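Local coordinates for protein putative laminarinase (Phanerochaete chrysosporium, PDB 2W39) that probably hydrolyses O-glycosidic bonds of beta-glucans such as laminarin, as a secreted family 16 glycoside hydrolase of a white rot fungus, at residues A[74-80]-A[243-249]. Residues are numbered along the deposited sequence; the frame is centred on the assembly and turned at random. Where two conformers were deposited one is given.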
loop_
_atom_site.group_PDB
_atom_site.type_symbol
_atom_site.label_atom_id
_atom_site.label_comp_id
_atom_site.label_asym_id
_atom_site.label_seq_id
_atom_site.Cartn_x
_atom_site.Cartn_y
_atom_site.Cartn_z
ATOM N N ILE A 74 -4.291 -9.246 -2.362
ATOM C CA ILE A 74 -3.434 -10.098 -3.166
ATOM C C ILE A 74 -2.018 -10.062 -2.648
ATOM O O ILE A 74 -1.551 -9.035 -2.154
ATOM C CB ILE A 74 -3.535 -9.767 -4.695
ATOM C CG1 ILE A 74 -2.932 -8.393 -5.088
ATOM C CG2 ILE A 74 -4.990 -9.924 -5.188
ATOM C CD1 ILE A 74 -2.722 -8.234 -6.586
ATOM N N ARG A 75 -1.325 -11.186 -2.753
ATOM C CA ARG A 75 -0.010 -11.346 -2.172
ATOM C C ARG A 75 0.907 -12.021 -3.186
ATOM O O ARG A 75 0.567 -13.069 -3.757
ATOM C CB ARG A 75 -0.112 -12.225 -0.921
ATOM C CG ARG A 75 1.232 -12.408 -0.215
ATOM C CD ARG A 75 1.123 -13.318 0.981
ATOM N NE ARG A 75 0.910 -14.715 0.593
ATOM C CZ ARG A 75 0.723 -15.706 1.455
ATOM N NH1 ARG A 75 0.670 -15.458 2.755
ATOM N NH2 ARG A 75 0.585 -16.948 1.012
ATOM N N SER A 76 2.089 -11.454 -3.405
ATOM C CA SER A 76 3.035 -12.091 -4.330
ATOM C C SER A 76 3.401 -13.473 -3.824
ATOM O O SER A 76 3.566 -13.685 -2.626
ATOM C CB SER A 76 4.302 -11.248 -4.530
ATOM O OG SER A 76 5.049 -11.107 -3.327
ATOM N N ILE A 77 3.573 -14.411 -4.743
ATOM C CA ILE A 77 4.045 -15.741 -4.364
ATOM C C ILE A 77 5.518 -15.642 -3.934
ATOM O O ILE A 77 5.924 -16.240 -2.939
ATOM C CB ILE A 77 3.806 -16.757 -5.505
ATOM C CG1 ILE A 77 2.302 -16.995 -5.675
ATOM C CG2 ILE A 77 4.534 -18.078 -5.216
ATOM C CD1 ILE A 77 1.929 -17.711 -6.960
ATOM N N LYS A 78 6.315 -14.898 -4.692
ATOM C CA LYS A 78 7.707 -14.714 -4.338
ATOM C C LYS A 78 7.890 -13.788 -3.152
ATOM O O LYS A 78 7.026 -12.949 -2.841
ATOM C CB LYS A 78 8.470 -14.173 -5.532
ATOM C CG LYS A 78 8.643 -15.251 -6.585
ATOM C CD LYS A 78 9.192 -14.709 -7.873
ATOM C CE LYS A 78 10.629 -14.299 -7.754
ATOM N NZ LYS A 78 11.160 -14.000 -9.121
ATOM N N THR A 79 9.032 -13.948 -2.487
ATOM C CA THR A 79 9.445 -13.054 -1.417
ATOM C C THR A 79 10.753 -12.361 -1.812
ATOM O O THR A 79 11.464 -12.823 -2.712
ATOM C CB THR A 79 9.636 -13.801 -0.094
ATOM O OG1 THR A 79 10.656 -14.769 -0.309
ATOM C CG2 THR A 79 8.361 -14.467 0.362
ATOM N N TYR A 80 11.072 -11.278 -1.106
ATOM C CA TYR A 80 12.136 -10.353 -1.484
ATOM C C TYR A 80 12.863 -9.851 -0.255
ATOM O O TYR A 80 12.264 -9.644 0.797
ATOM C CB TYR A 80 11.568 -9.147 -2.282
ATOM C CG TYR A 80 10.798 -9.603 -3.495
ATOM C CD1 TYR A 80 11.463 -9.922 -4.680
ATOM C CD2 TYR A 80 9.417 -9.787 -3.440
ATOM C CE1 TYR A 80 10.781 -10.408 -5.776
ATOM C CE2 TYR A 80 8.723 -10.270 -4.531
ATOM C CZ TYR A 80 9.402 -10.567 -5.706
ATOM O OH TYR A 80 8.699 -11.042 -6.790
ATOM N N ASP A 243 12.997 -9.613 7.052
ATOM C CA ASP A 243 13.495 -10.790 6.377
ATOM C C ASP A 243 12.786 -10.841 5.011
ATOM O O ASP A 243 12.399 -9.785 4.481
ATOM C CB ASP A 243 13.328 -12.037 7.265
ATOM C CG ASP A 243 11.910 -12.255 7.753
ATOM O OD1 ASP A 243 10.947 -11.832 7.082
ATOM O OD2 ASP A 243 11.791 -12.883 8.828
ATOM N N ALA A 244 12.627 -12.011 4.413
ATOM C CA ALA A 244 12.064 -12.090 3.077
ATOM C C ALA A 244 10.571 -11.763 3.145
ATOM O O ALA A 244 9.823 -12.419 3.874
ATOM C CB ALA A 244 12.298 -13.478 2.480
ATOM N N ASN A 245 10.152 -10.729 2.417
ATOM C CA ASN A 245 8.783 -10.222 2.495
ATOM C C ASN A 245 8.050 -10.438 1.172
ATOM O O ASN A 245 8.639 -10.326 0.099
ATOM C CB ASN A 245 8.791 -8.705 2.764
ATOM C CG ASN A 245 9.087 -8.303 4.203
ATOM O OD1 ASN A 245 9.467 -9.107 5.072
ATOM N ND2 ASN A 245 8.904 -7.026 4.458
ATOM N N ASN A 246 6.750 -10.687 1.273
ATOM C CA ASN A 246 5.848 -10.653 0.119
ATOM C C ASN A 246 5.367 -9.224 -0.111
ATOM O O ASN A 246 5.315 -8.417 0.826
ATOM C CB ASN A 246 4.593 -11.507 0.366
ATOM C CG ASN A 246 4.906 -12.926 0.801
ATOM O OD1 ASN A 246 5.173 -13.170 1.978
ATOM N ND2 ASN A 246 4.866 -13.863 -0.146
ATOM N N ILE A 247 4.974 -8.967 -1.357
ATOM C CA ILE A 247 4.261 -7.738 -1.707
ATOM C C ILE A 247 2.757 -7.997 -1.593
ATOM O O ILE A 247 2.257 -9.028 -2.085
ATOM C CB ILE A 247 4.618 -7.301 -3.151
ATOM C CG1 ILE A 247 6.086 -6.880 -3.217
ATOM C CG2 ILE A 247 3.679 -6.187 -3.652
ATOM C CD1 ILE A 247 6.662 -6.745 -4.631
ATOM N N ILE A 248 2.058 -7.095 -0.908
ATOM C CA ILE A 248 0.612 -7.193 -0.693
ATOM C C ILE A 248 -0.057 -5.923 -1.198
ATOM O O ILE A 248 0.430 -4.812 -0.954
ATOM C CB ILE A 248 0.273 -7.457 0.800
ATOM C CG1 ILE A 248 0.963 -8.749 1.266
ATOM C CG2 ILE A 248 -1.259 -7.536 1.014
ATOM C CD1 ILE A 248 0.781 -9.050 2.744
ATOM N N ILE A 249 -1.169 -6.090 -1.909
ATOM C CA ILE A 249 -2.007 -4.972 -2.334
ATOM C C ILE A 249 -3.436 -5.313 -1.940
ATOM O O ILE A 249 -3.931 -6.386 -2.285
ATOM C CB ILE A 249 -1.915 -4.690 -3.852
ATOM C CG1 ILE A 249 -0.454 -4.513 -4.275
ATOM C CG2 ILE A 249 -2.761 -3.469 -4.199
ATOM C CD1 ILE A 249 -0.252 -4.510 -5.799
#
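Ser-76 OG is gripped by two backbone groups: Ile-247 N donates to it at 2.9 Å, and the hydroxyl donates a hydrogen bond to Lys-78 O at 2.7 Å. With OG placed between its backbone N and carbonyl carbon (chi1 64°), the serine stands in for the carbonyl that a regular strand would offer Ile-247, while Ser-76 N still bonds Ile-247 O. The Ser-76 carbonyl instead accepts Asn-246 ND2 at 2.8 Å, the donor tilted 21° from the carbonyl plane. Thr-79 CG2 lies over one face of this amide, 3.6 Å from Asn-246 ND2, and Arg-75 CD over the other, 3.8 Å from Asn-246 CG; guanidinium and amide planes are 22° apart. Arg-75 NH1 goes on to a salt bridge with Glu-107. Replacing Asn-246 by alanine is likely to leave Ser-76 O without this donor and open a gap between Arg-75 and Thr-79. On the opposite face of the sheet from Arg-75, Ile-74 CG1 lies alongside Ile-249 CB, and Ile-247 CD1 meets Tyr-80 CE2 at 4.1 Å. Beyond the non-hydrogen-bonded pair Arg-75/Ile-248 the register shifts by two, and a single hydrogen-bonded bridge, Tyr-80/Asn-245, ties the loops. Strand 246-253 thus lies between 69-76 and 98-105 in the mixed sheet of the GH16 beta-sandwich, Ile-247 and Ile-249 packing on strand 288-297 of the other sheet and the Ile-248 side chain about 6 Å from a glucose bound in the cleft.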